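Local atomic coordinates of S-adenosylmethionine decarboxylase proenzyme (Aquifex aeolicus, PDB entry 2III), a protein that probably catalyses the pyruvoyl-dependent decarboxylation of S-adenosylmethionine to S-adenosylmethioninamine, the propylamine donor for making spermidine and spermine. Residues A[44-49]-A[56-61]; A[77-82]-A[92-97]. All coordinates share one frame; numbering follows the deposited sequence.

Contact 1 (A[44-49]-A[56-61]); sequences SSHYYQ and TGVVLL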
loop_
_atom_site.group_PDB
_atom_site.type_symbol
_atom_site.label_atom_id
_atom_site.label_comp_id
_atom_site.label_asym_id
_atom_site.label_seq_id
_atom_site.Cartn_x
_atom_site.Cartn_y
_atom_site.Cartn_z
ATOM N N SER A 44 9.288 -11.005 0.877
ATOM C CA SER A 44 8.780 -11.473 2.161
ATOM C C SER A 44 7.284 -11.182 2.283
ATOM O O SER A 44 6.702 -10.491 1.448
ATOM C CB SER A 44 9.524 -10.778 3.302
ATOM O OG SER A 44 9.302 -9.377 3.280
ATOM N N SER A 45 6.664 -11.709 3.332
ATOM C CA SER A 45 5.241 -11.503 3.556
ATOM C C SER A 45 4.965 -11.434 5.056
ATOM O O SER A 45 5.550 -12.181 5.845
ATOM C CB SER A 45 4.430 -12.636 2.916
ATOM O OG SER A 45 4.684 -13.879 3.546
ATOM N N HIS A 46 4.068 -10.534 5.446
ATOM C CA HIS A 46 3.742 -10.354 6.853
ATOM C C HIS A 46 2.251 -10.223 7.087
ATOM O O HIS A 46 1.562 -9.473 6.389
ATOM C CB HIS A 46 4.491 -9.134 7.379
ATOM C CG HIS A 46 5.922 -9.109 6.950
ATOM N ND1 HIS A 46 6.330 -8.538 5.764
ATOM C CD2 HIS A 46 7.017 -9.707 7.476
ATOM C CE1 HIS A 46 7.613 -8.789 5.575
ATOM N NE2 HIS A 46 8.052 -9.498 6.599
ATOM N N TYR A 47 1.766 -10.968 8.078
ATOM C CA TYR A 47 0.355 -10.982 8.418
ATOM C C TYR A 47 0.079 -10.653 9.868
ATOM O O TYR A 47 0.937 -10.821 10.734
ATOM C CB TYR A 47 -0.235 -12.349 8.104
ATOM C CG TYR A 47 0.002 -12.775 6.680
ATOM C CD1 TYR A 47 1.224 -13.324 6.286
ATOM C CD2 TYR A 47 -0.986 -12.592 5.712
ATOM C CE1 TYR A 47 1.458 -13.681 4.956
ATOM C CE2 TYR A 47 -0.765 -12.941 4.385
ATOM C CZ TYR A 47 0.455 -13.484 4.012
ATOM O OH TYR A 47 0.665 -13.820 2.694
ATOM N N TYR A 48 -1.130 -10.175 10.130
ATOM C CA TYR A 48 -1.528 -9.848 11.485
ATOM C C TYR A 48 -2.996 -10.188 11.715
ATOM O O TYR A 48 -3.853 -9.856 10.903
ATOM C CB TYR A 48 -1.297 -8.368 11.780
ATOM C CG TYR A 48 -1.481 -8.052 13.244
ATOM C CD1 TYR A 48 -0.547 -8.475 14.189
ATOM C CD2 TYR A 48 -2.614 -7.371 13.693
ATOM C CE1 TYR A 48 -0.737 -8.229 15.549
ATOM C CE2 TYR A 48 -2.812 -7.120 15.052
ATOM C CZ TYR A 48 -1.870 -7.553 15.972
ATOM O OH TYR A 48 -2.064 -7.313 17.310
ATOM N N GLN A 49 -3.273 -10.856 12.828
ATOM C CA GLN A 49 -4.631 -11.248 13.188
ATOM C C GLN A 49 -5.213 -10.223 14.150
ATOM O O GLN A 49 -4.618 -9.929 15.187
ATOM C CB GLN A 49 -4.613 -12.630 13.853
ATOM C CG GLN A 49 -5.965 -13.141 14.338
ATOM C CD GLN A 49 -6.969 -13.318 13.216
ATOM O OE1 GLN A 49 -7.928 -12.553 13.096
ATOM N NE2 GLN A 49 -6.751 -14.330 12.380
ATOM N N THR A 56 -4.608 -8.260 8.473
ATOM C CA THR A 56 -3.828 -7.463 7.544
ATOM C C THR A 56 -2.791 -8.391 6.925
ATOM O O THR A 56 -2.299 -9.322 7.572
ATOM C CB THR A 56 -3.098 -6.309 8.245
ATOM O OG1 THR A 56 -4.049 -5.312 8.636
ATOM C CG2 THR A 56 -2.073 -5.681 7.311
ATOM N N GLY A 57 -2.484 -8.152 5.659
ATOM C CA GLY A 57 -1.498 -8.961 4.973
ATOM C C GLY A 57 -0.759 -8.066 4.005
ATOM O O GLY A 57 -1.389 -7.303 3.271
ATOM N N VAL A 58 0.566 -8.123 4.021
ATOM C CA VAL A 58 1.364 -7.314 3.114
ATOM C C VAL A 58 2.483 -8.163 2.536
ATOM O O VAL A 58 3.115 -8.946 3.246
ATOM C CB VAL A 58 1.984 -6.097 3.823
ATOM C CG1 VAL A 58 2.953 -6.563 4.892
ATOM C CG2 VAL A 58 2.701 -5.208 2.806
ATOM N N VAL A 59 2.717 -8.016 1.242
ATOM C CA VAL A 59 3.772 -8.762 0.577
ATOM C C VAL A 59 4.685 -7.779 -0.135
ATOM O O VAL A 59 4.225 -6.987 -0.959
ATOM C CB VAL A 59 3.202 -9.722 -0.482
ATOM C CG1 VAL A 59 4.316 -10.618 -1.035
ATOM C CG2 VAL A 59 2.075 -10.549 0.114
ATOM N N LEU A 60 5.970 -7.804 0.204
ATOM C CA LEU A 60 6.939 -6.944 -0.466
ATOM C C LEU A 60 7.369 -7.738 -1.702
ATOM O O LEU A 60 7.769 -8.898 -1.590
ATOM C CB LEU A 60 8.151 -6.661 0.436
ATOM C CG LEU A 60 7.975 -5.661 1.590
ATOM C CD1 LEU A 60 7.034 -6.227 2.634
ATOM C CD2 LEU A 60 9.319 -5.363 2.220
ATOM N N LEU A 61 7.259 -7.129 -2.876
ATOM C CA LEU A 61 7.629 -7.798 -4.121
ATOM C C LEU A 61 9.045 -7.447 -4.557
ATOM O O LEU A 61 9.599 -6.436 -4.128
ATOM C CB LEU A 61 6.653 -7.418 -5.238
ATOM C CG LEU A 61 5.175 -7.650 -4.926
ATOM C CD1 LEU A 61 4.334 -7.247 -6.132
ATOM C CD2 LEU A 61 4.943 -9.114 -4.566
#
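Strands 44-49 and 56-61 run antiparallel with axes 4.7 Å apart, S44, H46 and Y48 forming hydrogen-bonded pairs with L60, V58 and T56, while S45-V59 and Y47-G57 are non-hydrogen-bonded pairs.

On the face carrying H46, the imidazole meets L60 with its edge: the methyl CD1 lies in the ring plane, 3.9 Å from H46 CE1. V58 CG1 packs beside the root of the same side chain, 3.9 Å from H46 CB. S44 OG rests against the same L60 branch, placed between its own backbone N and carbonyl carbon (chi1 63°).

This is a beta hairpin at one margin of the antiparallel sheet in a two-layer alpha/beta sandwich, and its two faces have different neighbours. The H46 face meets the second subunit, where H46 stacks on H46 of that chain and L60 packs on V58 of it. On the same face T56 packs on L60 of the second subunit, and its OG1 hydrogen-bonds to H69 ND1 of its own chain, the predicted proton acceptor in self-processing.

On the other face, the Y47 ring passes obliquely by G57, its CD2 3.7 Å from G57 CA, and reaches helix 24-37, where it touches V24, I27 and R28. Y47 OH is buried without a polar partner in the model. Nearby, V59 CG1 closes on S44 O at 3.4 Å. H46 and V58 exchange two 2.9 Å bonds, H46 N to V58 O (167°) and V58 N to H46 O; L60 N to S44 O, at 3.1 Å, is more bent (145°).

Contact 2 (A[77-82]-A[92-97]); sequences ATVDVY and RAMDYI
The V79-D80 peptide is the flat group here, and the methyl CE of the selenomethionine M94 lies over one of its faces, 4.4 Å from D80 N. No ring takes part, and the contact is otherwise aliphatic. M94 leaves the helix with CG anti to its backbone nitrogen (chi1 -175°), then bends at both later torsions, which swings the selenium and methyl across to the strand. CE rests against both valines, 3.8 Å from V79 CG1 and equally close to V81 CG2, while SE passes V79 CG1 at 3.9 Å.

Such packing of helix on sheet is what builds the two-layer alpha/beta sandwich: segment 92-97 of helix 87-101 runs nearly antiparallel to segment 77-82 of strand 76-84 (157°, axes 8.7 Å apart), and alternate strand residues, V79 and V81, face it. One turn on from A93, I97 sets its CD1 3.9 Å from V79 CG1. A93 supplies the short side chain at the other end, its CB 3.8 Å from V81 CG1. D80, between the valines, points to the opposite face, where its carboxylate bonds to H8 NE2 and forms a salt bridge with R113 of the second subunit.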
loop_
_atom_site.group_PDB
_atom_site.type_symbol
_atom_site.label_atom_id
_atom_site.label_comp_id
_atom_site.label_asym_id
_atom_site.label_seq_id
_atom_site.Cartn_x
_atom_site.Cartn_y
_atom_site.Cartn_z
ATOM N N ALA A 77 -13.114 -5.890 2.302
ATOM C CA ALA A 77 -11.679 -6.112 2.181
ATOM C C ALA A 77 -11.117 -5.016 1.273
ATOM O O ALA A 77 -11.640 -4.771 0.189
ATOM C CB ALA A 77 -11.399 -7.493 1.578
ATOM N N THR A 78 -10.065 -4.344 1.724
ATOM C CA THR A 78 -9.440 -3.303 0.925
ATOM C C THR A 78 -8.116 -3.864 0.428
ATOM O O THR A 78 -7.237 -4.231 1.221
ATOM C CB THR A 78 -9.234 -2.020 1.752
ATOM O OG1 THR A 78 -8.613 -2.338 3.007
ATOM C CG2 THR A 78 -10.585 -1.354 2.001
ATOM N N VAL A 79 -7.990 -3.929 -0.893
ATOM C CA VAL A 79 -6.822 -4.510 -1.545
ATOM C C VAL A 79 -5.946 -3.567 -2.377
ATOM O O VAL A 79 -6.441 -2.662 -3.043
ATOM C CB VAL A 79 -7.270 -5.650 -2.477
ATOM C CG1 VAL A 79 -6.054 -6.422 -2.974
ATOM C CG2 VAL A 79 -8.265 -6.567 -1.747
ATOM N N ASP A 80 -4.640 -3.804 -2.345
ATOM C CA ASP A 80 -3.698 -3.017 -3.128
ATOM C C ASP A 80 -2.741 -3.946 -3.858
ATOM O O ASP A 80 -2.127 -4.827 -3.244
ATOM C CB ASP A 80 -2.855 -2.090 -2.238
ATOM C CG ASP A 80 -3.623 -0.886 -1.736
ATOM O OD1 ASP A 80 -3.156 0.249 -1.991
ATOM O OD2 ASP A 80 -4.675 -1.067 -1.080
ATOM N N VAL A 81 -2.618 -3.756 -5.166
ATOM C CA VAL A 81 -1.674 -4.538 -5.951
ATOM C C VAL A 81 -0.835 -3.525 -6.706
ATOM O O VAL A 81 -1.291 -2.918 -7.665
ATOM C CB VAL A 81 -2.360 -5.496 -6.938
ATOM C CG1 VAL A 81 -1.304 -6.185 -7.810
ATOM C CG2 VAL A 81 -3.133 -6.554 -6.167
ATOM N N TYR A 82 0.398 -3.351 -6.244
ATOM C CA TYR A 82 1.347 -2.395 -6.804
ATOM C C TYR A 82 2.610 -3.131 -7.272
ATOM O O TYR A 82 3.374 -3.624 -6.447
ATOM C CB TYR A 82 1.687 -1.377 -5.706
ATOM C CG TYR A 82 2.619 -0.241 -6.069
ATOM C CD1 TYR A 82 2.946 0.726 -5.120
ATOM C CD2 TYR A 82 3.175 -0.121 -7.350
ATOM C CE1 TYR A 82 3.800 1.786 -5.425
ATOM C CE2 TYR A 82 4.037 0.940 -7.669
ATOM C CZ TYR A 82 4.345 1.888 -6.699
ATOM O OH TYR A 82 5.213 2.926 -6.979
ATOM N N ARG A 92 -3.375 -9.525 -13.141
ATOM C CA ARG A 92 -3.629 -10.936 -12.846
ATOM C C ARG A 92 -3.784 -11.150 -11.335
ATOM O O ARG A 92 -4.685 -11.858 -10.889
ATOM C CB ARG A 92 -2.479 -11.795 -13.384
ATOM C CG ARG A 92 -2.389 -11.815 -14.907
ATOM C CD ARG A 92 -1.239 -12.681 -15.383
ATOM N NE ARG A 92 -1.390 -14.083 -14.991
ATOM C CZ ARG A 92 -2.385 -14.873 -15.387
ATOM N NH1 ARG A 92 -2.438 -16.135 -14.978
ATOM N NH2 ARG A 92 -3.333 -14.404 -16.188
ATOM N N ALA A 93 -2.910 -10.522 -10.552
ATOM C CA ALA A 93 -2.969 -10.656 -9.103
ATOM C C ALA A 93 -4.304 -10.160 -8.572
ATOM O O ALA A 93 -4.915 -10.809 -7.726
ATOM C CB ALA A 93 -1.829 -9.885 -8.451
HETATM N N MSE A 94 -4.760 -9.016 -9.074
HETATM C CA MSE A 94 -6.030 -8.457 -8.622
HETATM C C MSE A 94 -7.213 -9.287 -9.115
HETATM O O MSE A 94 -8.200 -9.435 -8.396
HETATM C CB MSE A 94 -6.190 -6.998 -9.078
HETATM C CG MSE A 94 -7.450 -6.317 -8.526
HETATM SE SE MSE A 94 -7.487 -6.242 -6.563
HETATM C CE MSE A 94 -6.368 -4.652 -6.305
ATOM N N ASP A 95 -7.121 -9.834 -10.327
ATOM C CA ASP A 95 -8.209 -10.662 -10.866
ATOM C C ASP A 95 -8.353 -11.913 -10.005
ATOM O O ASP A 95 -9.468 -12.369 -9.717
ATOM C CB ASP A 95 -7.926 -11.097 -12.314
ATOM C CG ASP A 95 -7.963 -9.942 -13.300
ATOM O OD1 ASP A 95 -8.571 -8.903 -12.982
ATOM O OD2 ASP A 95 -7.393 -10.083 -14.404
ATOM N N TYR A 96 -7.212 -12.473 -9.608
ATOM C CA TYR A 96 -7.202 -13.667 -8.778
ATOM C C TYR A 96 -7.857 -13.362 -7.431
ATOM O O TYR A 96 -8.818 -14.017 -7.036
ATOM C CB TYR A 96 -5.763 -14.159 -8.554
ATOM C CG TYR A 96 -5.692 -15.385 -7.673
ATOM C CD1 TYR A 96 -5.974 -16.656 -8.181
ATOM C CD2 TYR A 96 -5.399 -15.271 -6.316
ATOM C CE1 TYR A 96 -5.967 -17.782 -7.356
ATOM C CE2 TYR A 96 -5.390 -16.387 -5.484
ATOM C CZ TYR A 96 -5.673 -17.638 -6.010
ATOM O OH TYR A 96 -5.655 -18.741 -5.187
ATOM N N ILE A 97 -7.328 -12.362 -6.729
ATOM C CA ILE A 97 -7.863 -11.977 -5.431
ATOM C C ILE A 97 -9.375 -11.734 -5.489
ATOM O O ILE A 97 -10.125 -12.241 -4.658
ATOM C CB ILE A 97 -7.130 -10.715 -4.897
ATOM C CG1 ILE A 97 -5.695 -11.089 -4.508
ATOM C CG2 ILE A 97 -7.891 -10.119 -3.714
ATOM C CD1 ILE A 97 -4.810 -9.920 -4.134
#

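In the fold
Both contacts belong to one six-stranded antiparallel sheet, their centres 13 Å apart, and they follow in series along the chain. Contact 1 pairs the marginal strand 42-49 with its neighbour 55-61; strand 65-71 lies between that hairpin and strand 76-84, against which helix 87-101 packs in contact 2. Even so they touch, L61 CD1 packing 3.8 Å from Y82 O. The one zips strands together within the sheet, the other joins its two layers. Between them in sequence fall the predicted self-cleavage site, E63-S64, and H69. The face turned from the helices meets the second subunit at both places, so one sheet supports the hydrophobic core and the dimer interface alike.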